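PDB 3E59: L-tyrosine isonitrile synthase from Pseudomonas aeruginosa, which catalyses formation of the isonitrile group on L-tyrosine, drawing its carbon from C2 of ribulose 5-phosphate, in the biosynthesis of paerucumarin. Local coordinates for residues A[80-91]-A[133-144]. Sequence-based numbering, arbitrary orientation.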
ATOM      1  N   SER A  80      17.339  -1.253  -3.028  1.00 39.51           N
ATOM      2  CA  SER A  80      16.494  -1.890  -2.026  1.00 38.75           C
ATOM      3  C   SER A  80      15.996  -0.923  -0.946  1.00 38.31           C
ATOM      4  O   SER A  80      15.092  -1.241  -0.177  1.00 39.57           O
ATOM      5  CB  SER A  80      17.239  -3.065  -1.383  1.00 41.05           C
ATOM      6  OG  SER A  80      18.279  -2.605  -0.543  1.00 40.52           O
ATOM      7  N   ARG A  81      16.577   0.260  -0.887  1.00 38.84           N
ATOM      8  CA  ARG A  81      16.194   1.215   0.145  1.00 40.01           C
ATOM      9  C   ARG A  81      15.063   2.133  -0.335  1.00 36.92           C
ATOM     10  O   ARG A  81      14.898   2.329  -1.537  1.00 36.89           O
ATOM     11  CB  ARG A  81      17.415   2.013   0.618  1.00 41.46           C
ATOM     12  CG  ARG A  81      18.085   2.826  -0.470  1.00 47.09           C
ATOM     13  CD  ARG A  81      19.442   3.344  -0.029  1.00 51.72           C
ATOM     14  NE  ARG A  81      20.188   3.860  -1.174  1.00 56.34           N
ATOM     15  CZ  ARG A  81      21.316   3.341  -1.640  1.00 56.34           C
ATOM     16  NH1 ARG A  81      21.877   2.298  -1.044  1.00 57.87           N
ATOM     17  NH2 ARG A  81      21.901   3.887  -2.693  1.00 60.69           N
ATOM     18  N   PRO A  82      14.286   2.698   0.606  1.00 35.81           N
ATOM     19  CA  PRO A  82      13.323   3.749   0.249  1.00 35.92           C
ATOM     20  C   PRO A  82      14.003   4.913  -0.494  1.00 36.63           C
ATOM     21  O   PRO A  82      15.141   5.267  -0.174  1.00 34.53           O
ATOM     22  CB  PRO A  82      12.802   4.235   1.604  1.00 35.51           C
ATOM     23  CG  PRO A  82      13.133   3.195   2.574  1.00 35.68           C
ATOM     24  CD  PRO A  82      14.287   2.399   2.048  1.00 34.60           C
ATOM     25  N   ASP A  83      13.317   5.497  -1.481  1.00 35.40           N
ATOM     26  CA  ASP A  83      13.897   6.608  -2.244  1.00 34.44           C
ATOM     27  C   ASP A  83      12.891   7.745  -2.444  1.00 34.48           C
ATOM     28  O   ASP A  83      11.921   7.867  -1.670  1.00 32.56           O
ATOM     29  CB  ASP A  83      14.541   6.119  -3.568  1.00 36.36           C
ATOM     30  CG  ASP A  83      13.544   5.454  -4.524  1.00 37.60           C
ATOM     31  OD1 ASP A  83      12.348   5.788  -4.541  1.00 40.27           O
ATOM     32  OD2 ASP A  83      13.968   4.581  -5.292  1.00 44.52           O
ATOM     33  N   MET A  84      13.118   8.578  -3.456  1.00 32.53           N
ATOM     34  CA  MET A  84      12.221   9.719  -3.726  1.00 33.82           C
ATOM     35  C   MET A  84      10.735   9.316  -3.900  1.00 33.72           C
ATOM     36  O   MET A  84       9.825  10.047  -3.511  1.00 33.60           O
ATOM     37  CB  MET A  84      12.738  10.530  -4.925  1.00 32.70           C
ATOM     38  CG  MET A  84      12.001  11.844  -5.166  1.00 32.70           C
ATOM     39  SD  MET A  84      12.243  13.086  -3.883  1.00 32.76           S
ATOM     40  CE  MET A  84      13.822  13.749  -4.378  1.00 27.24           C
ATOM     41  N   ALA A  85      10.488   8.129  -4.435  1.00 33.29           N
ATOM     42  CA  ALA A  85       9.113   7.632  -4.532  1.00 33.65           C
ATOM     43  C   ALA A  85       8.458   7.442  -3.147  1.00 34.16           C
ATOM     44  O   ALA A  85       7.348   7.929  -2.917  1.00 32.96           O
ATOM     45  CB  ALA A  85       9.062   6.350  -5.353  1.00 29.61           C
ATOM     46  N   GLU A  86       9.135   6.750  -2.225  1.00 34.86           N
ATOM     47  CA  GLU A  86       8.642   6.661  -0.838  1.00 34.30           C
ATOM     48  C   GLU A  86       8.540   8.032  -0.185  1.00 33.57           C
ATOM     49  O   GLU A  86       7.547   8.324   0.501  1.00 33.23           O
ATOM     50  CB  GLU A  86       9.539   5.789   0.037  1.00 34.10           C
ATOM     51  CG  GLU A  86       9.279   4.303  -0.050  1.00 35.88           C
ATOM     52  CD  GLU A  86       9.966   3.664  -1.234  1.00 35.51           C
ATOM     53  OE1 GLU A  86      10.590   4.382  -2.043  1.00 37.18           O
ATOM     54  OE2 GLU A  86       9.898   2.436  -1.344  1.00 39.05           O
ATOM     55  N   ARG A  87       9.561   8.867  -0.405  1.00 32.74           N
ATOM     56  CA  ARG A  87       9.680  10.157   0.278  1.00 33.14           C
ATOM     57  C   ARG A  87       8.509  11.068  -0.030  1.00 34.28           C
ATOM     58  O   ARG A  87       7.884  11.620   0.880  1.00 34.87           O
ATOM     59  CB  ARG A  87      10.996  10.858  -0.058  1.00 33.04           C
ATOM     60  CG  ARG A  87      11.118  12.255   0.588  1.00 34.15           C
ATOM     61  CD  ARG A  87      12.479  12.878   0.333  1.00 36.57           C
ATOM     62  NE  ARG A  87      13.579  11.927   0.515  1.00 42.03           N
ATOM     63  CZ  ARG A  87      14.240  11.743   1.658  1.00 45.03           C
ATOM     64  NH1 ARG A  87      13.917  12.437   2.747  1.00 44.64           N
ATOM     65  NH2 ARG A  87      15.233  10.864   1.713  1.00 44.36           N
ATOM     66  N   LEU A  88       8.199  11.210  -1.312  1.00 35.13           N
ATOM     67  CA  LEU A  88       7.079  12.058  -1.725  1.00 34.02           C
ATOM     68  C   LEU A  88       5.728  11.464  -1.342  1.00 33.80           C
ATOM     69  O   LEU A  88       4.785  12.201  -1.070  1.00 35.46           O
ATOM     70  CB  LEU A  88       7.146  12.326  -3.223  1.00 33.93           C
ATOM     71  CG  LEU A  88       8.302  13.226  -3.667  1.00 35.21           C
ATOM     72  CD1 LEU A  88       8.435  13.147  -5.154  1.00 33.82           C
ATOM     73  CD2 LEU A  88       8.064  14.675  -3.218  1.00 34.68           C
ATOM     74  N   SER A  89       5.630  10.135  -1.329  1.00 32.07           N
ATOM     75  CA  SER A  89       4.399   9.479  -0.891  1.00 33.74           C
ATOM     76  C   SER A  89       4.131   9.719   0.596  1.00 33.31           C
ATOM     77  O   SER A  89       2.994  10.037   0.992  1.00 34.87           O
ATOM     78  CB  SER A  89       4.431   7.980  -1.191  1.00 33.20           C
ATOM     79  OG  SER A  89       4.549   7.757  -2.580  1.00 33.97           O
ATOM     80  N   LEU A  90       5.167   9.561   1.420  1.00 31.49           N
ATOM     81  CA  LEU A  90       5.024   9.777   2.866  1.00 32.23           C
ATOM     82  C   LEU A  90       4.757  11.241   3.194  1.00 33.44           C
ATOM     83  O   LEU A  90       4.019  11.558   4.135  1.00 35.47           O
ATOM     84  CB  LEU A  90       6.257   9.283   3.624  1.00 33.13           C
ATOM     85  CG  LEU A  90       6.508   7.765   3.623  1.00 33.59           C
ATOM     86  CD1 LEU A  90       7.970   7.463   3.951  1.00 29.05           C
ATOM     87  CD2 LEU A  90       5.539   7.062   4.584  1.00 30.88           C
ATOM     88  N   SER A  91       5.368  12.136   2.419  1.00 33.38           N
ATOM     89  CA  SER A  91       5.158  13.563   2.613  1.00 32.62           C
ATOM     90  C   SER A  91       3.714  13.925   2.248  1.00 35.50           C
ATOM     91  O   SER A  91       3.056  14.709   2.946  1.00 36.94           O
ATOM     92  CB  SER A  91       6.171  14.358   1.791  1.00 29.78           C
ATOM     93  OG  SER A  91       5.958  15.742   1.965  1.00 33.97           O
ATOM     94  N   TYR A 133      14.659  -1.901   5.436  1.00 39.16           N
ATOM     95  CA  TYR A 133      13.646  -1.038   4.831  1.00 38.74           C
ATOM     96  C   TYR A 133      12.782  -0.345   5.887  1.00 38.36           C
ATOM     97  O   TYR A 133      12.489   0.853   5.761  1.00 37.14           O
ATOM     98  CB  TYR A 133      12.775  -1.828   3.852  1.00 37.36           C
ATOM     99  CG  TYR A 133      11.801  -0.990   3.047  1.00 36.37           C
ATOM    100  CD1 TYR A 133      10.499  -0.762   3.507  1.00 35.42           C
ATOM    101  CD2 TYR A 133      12.177  -0.434   1.816  1.00 35.16           C
ATOM    102  CE1 TYR A 133       9.593  -0.001   2.768  1.00 34.77           C
ATOM    103  CE2 TYR A 133      11.281   0.334   1.068  1.00 36.17           C
ATOM    104  CZ  TYR A 133       9.994   0.547   1.555  1.00 36.92           C
ATOM    105  OH  TYR A 133       9.103   1.288   0.820  1.00 37.82           O
ATOM    106  N   GLN A 134      12.375  -1.118   6.899  0.50 37.31           N
ATOM    107  CA  GLN A 134      11.613  -0.615   8.046  0.50 39.29           C
ATOM    108  C   GLN A 134      12.334   0.550   8.723  0.50 39.06           C
ATOM    109  O   GLN A 134      11.750   1.613   8.941  0.50 39.44           O
ATOM    110  CB  GLN A 134      11.361  -1.738   9.065  0.50 38.28           C
ATOM    111  CG  GLN A 134      10.145  -2.629   8.760  0.50 39.15           C
ATOM    112  CD  GLN A 134       9.912  -3.734   9.794  0.50 39.13           C
ATOM    113  OE1 GLN A 134       9.251  -4.732   9.507  0.50 39.58           O
ATOM    114  NE2 GLN A 134      10.456  -3.561  10.994  0.50 37.37           N
ATOM    115  N   ASP A 135      13.611   0.332   9.033  1.00 39.63           N
ATOM    116  CA  ASP A 135      14.452   1.298   9.749  1.00 39.13           C
ATOM    117  C   ASP A 135      14.665   2.551   8.914  1.00 36.84           C
ATOM    118  O   ASP A 135      14.630   3.665   9.436  1.00 38.02           O
ATOM    119  CB  ASP A 135      15.819   0.676  10.118  1.00 42.73           C
ATOM    120  CG  ASP A 135      15.708  -0.466  11.127  1.00 44.50           C
ATOM    121  OD1 ASP A 135      14.672  -0.577  11.816  1.00 46.41           O
ATOM    122  OD2 ASP A 135      16.672  -1.261  11.231  1.00 47.10           O
ATOM    123  N   ALA A 136      14.889   2.354   7.618  1.00 34.51           N
ATOM    124  CA  ALA A 136      15.121   3.453   6.687  1.00 36.64           C
ATOM    125  C   ALA A 136      13.848   4.272   6.425  1.00 38.41           C
ATOM    126  O   ALA A 136      13.919   5.491   6.250  1.00 38.85           O
ATOM    127  CB  ALA A 136      15.706   2.926   5.383  1.00 34.64           C
ATOM    128  N   LEU A 137      12.692   3.605   6.414  1.00 38.64           N
ATOM    129  CA  LEU A 137      11.405   4.292   6.248  1.00 40.00           C
ATOM    130  C   LEU A 137      11.091   5.229   7.418  1.00 42.21           C
ATOM    131  O   LEU A 137      10.696   6.380   7.196  1.00 45.02           O
ATOM    132  CB  LEU A 137      10.257   3.294   6.066  1.00 37.12           C
ATOM    133  CG  LEU A 137       9.007   3.859   5.386  1.00 39.23           C
ATOM    134  CD1 LEU A 137       9.182   3.840   3.868  1.00 38.22           C
ATOM    135  CD2 LEU A 137       7.759   3.090   5.788  1.00 40.04           C
ATOM    136  N   ARG A 138      11.257   4.723   8.646  1.00 43.86           N
ATOM    137  CA  ARG A 138      11.128   5.518   9.878  1.00 47.57           C
ATOM    138  C   ARG A 138      12.040   6.744   9.873  1.00 44.83           C
ATOM    139  O   ARG A 138      11.631   7.833  10.267  1.00 42.95           O
ATOM    140  CB  ARG A 138      11.444   4.669  11.114  1.00 49.15           C
ATOM    141  CG  ARG A 138      10.312   3.744  11.557  1.00 54.00           C
ATOM    142  CD  ARG A 138      10.694   2.977  12.828  1.00 56.29           C
ATOM    143  NE  ARG A 138       9.657   2.031  13.262  1.00 61.90           N
ATOM    144  CZ  ARG A 138       8.773   2.267  14.236  1.00 62.76           C
ATOM    145  NH1 ARG A 138       8.786   3.424  14.892  1.00 65.13           N
ATOM    146  NH2 ARG A 138       7.873   1.342  14.563  1.00 62.56           N
ATOM    147  N   LEU A 139      13.281   6.539   9.437  1.00 42.89           N
ATOM    148  CA  LEU A 139      14.275   7.595   9.360  1.00 43.10           C
ATOM    149  C   LEU A 139      13.826   8.641   8.339  1.00 40.65           C
ATOM    150  O   LEU A 139      14.000   9.837   8.544  1.00 37.39           O
ATOM    151  CB  LEU A 139      15.636   6.990   8.985  1.00 42.95           C
ATOM    152  CG  LEU A 139      16.936   7.567   9.545  1.00 46.16           C
ATOM    153  CD1 LEU A 139      16.823   7.999  11.016  1.00 44.07           C
ATOM    154  CD2 LEU A 139      18.057   6.547   9.373  1.00 44.13           C
ATOM    155  N   MET A 140      13.219   8.172   7.251  1.00 39.30           N
ATOM    156  CA  MET A 140      12.689   9.052   6.214  1.00 39.44           C
ATOM    157  C   MET A 140      11.525   9.891   6.750  1.00 38.84           C
ATOM    158  O   MET A 140      11.405  11.070   6.429  1.00 33.59           O
ATOM    159  CB  MET A 140      12.249   8.231   5.003  1.00 39.38           C
ATOM    160  CG  MET A 140      11.827   9.054   3.807  1.00 39.06           C
ATOM    161  SD  MET A 140      11.578   8.024   2.348  1.00 40.04           S
ATOM    162  CE  MET A 140      13.251   7.977   1.694  1.00 34.96           C
ATOM    163  N   ILE A 141      10.677   9.274   7.570  1.00 39.08           N
ATOM    164  CA  ILE A 141       9.584   9.989   8.216  1.00 39.88           C
ATOM    165  C   ILE A 141      10.115  11.160   9.058  1.00 40.31           C
ATOM    166  O   ILE A 141       9.598  12.275   8.965  1.00 39.82           O
ATOM    167  CB  ILE A 141       8.667   9.031   9.044  1.00 40.17           C
ATOM    168  CG1 ILE A 141       7.878   8.116   8.095  1.00 40.74           C
ATOM    169  CG2 ILE A 141       7.694   9.825   9.928  1.00 39.38           C
ATOM    170  CD1 ILE A 141       7.134   6.969   8.767  1.00 40.36           C
ATOM    171  N   GLU A 142      11.162  10.909   9.843  1.00 41.63           N
ATOM    172  CA  GLU A 142      11.785  11.945  10.668  1.00 42.95           C
ATOM    173  C   GLU A 142      12.367  13.099   9.859  1.00 41.75           C
ATOM    174  O   GLU A 142      12.182  14.261  10.226  1.00 41.96           O
ATOM    175  CB  GLU A 142      12.865  11.367  11.589  1.00 46.55           C
ATOM    176  CG  GLU A 142      12.379  10.300  12.561  1.00 52.95           C
ATOM    177  CD  GLU A 142      11.455  10.846  13.637  1.00 57.12           C
ATOM    178  OE1 GLU A 142      11.974  11.396  14.638  1.00 58.92           O
ATOM    179  OE2 GLU A 142      10.214  10.710  13.490  1.00 57.79           O
ATOM    180  N   GLU A 143      13.063  12.795   8.766  1.00 40.89           N
ATOM    181  CA  GLU A 143      13.723  13.852   8.003  1.00 40.83           C
ATOM    182  C   GLU A 143      12.817  14.712   7.100  1.00 39.13           C
ATOM    183  O   GLU A 143      13.169  15.838   6.759  1.00 36.53           O
ATOM    184  CB  GLU A 143      14.944  13.326   7.263  1.00 42.13           C
ATOM    185  CG  GLU A 143      14.696  12.623   5.992  1.00 47.80           C
ATOM    186  CD  GLU A 143      15.962  11.955   5.481  1.00 50.50           C
ATOM    187  OE1 GLU A 143      16.825  11.580   6.307  1.00 51.52           O
ATOM    188  OE2 GLU A 143      16.092  11.799   4.255  1.00 52.97           O
ATOM    189  N   ILE A 144      11.651  14.194   6.728  1.00 37.49           N
ATOM    190  CA  ILE A 144      10.673  15.035   6.056  1.00 39.24           C
ATOM    191  C   ILE A 144       9.933  15.895   7.072  1.00 36.26           C
ATOM    192  O   ILE A 144       9.318  16.883   6.694  1.00 38.66           O
ATOM    193  CB  ILE A 144       9.676  14.251   5.137  1.00 40.54           C
ATOM    194  CG1 ILE A 144       8.672  13.422   5.946  1.00 43.68           C
ATOM    195  CG2 ILE A 144      10.426  13.401   4.108  1.00 39.99           C
ATOM    196  CD1 ILE A 144       7.754  12.521   5.079  1.00 43.20           C
TER
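Glu143 OE2 is gripped twice by Arg87, whose NH1 and NH2 approach end-on at 2.7 and 2.8 Å. The guanidinium and carboxylate lie nearly coplanar, 19° apart, yet both N-H groups converge on a single oxygen, so each bond is bent. Arg87 reaches the exposed Glu143 by running extended as far as CD and then bending at chi3, and the methyl CE of Met140 lies over one face of its guanidinium.

A second polar link lies in the buried part of the interface. Tyr133 OH donates to the anti lone pair of Glu86 OE2 at 2.6 Å; OE2 lies at the edge of the ring, in its plane, while the carboxylate plane is turned 64° from that of the ring. The other oxygen, OE1, accepts from Asp83 N, while Asp83 OD1 accepts from Ala85 N; this reciprocal capping box starts the helix, and Lys70 adds a salt bridge to OE1. One glutamate thus ties a helix start to a neighbouring helix.

The rest of the interface is apolar. Pro82 lays CG over the Tyr133 ring in a CH-pi contact, 4.1 Å from the centroid, and presses CD against Ala136 CB at 3.7 Å. Met140, bent at chi3, sets SD against Arg87 N and CA and CE against Pro82 CB. Leu90 is a knob in a hole formed by Leu137, Met140, Ile141 and Ile144, its CD1 3.8 Å from Leu137 CD1.

The axes of 84-91 and 133-144, parts of helices 84-103 and 127-144, approach to 10.0 Å and cross at -55°. Beyond them, Met84 and Ala85 touch strand 292-295 of the mixed sheet, whereas Ile141 packs on strand 149-151, an outermost strand of the parallel sheet.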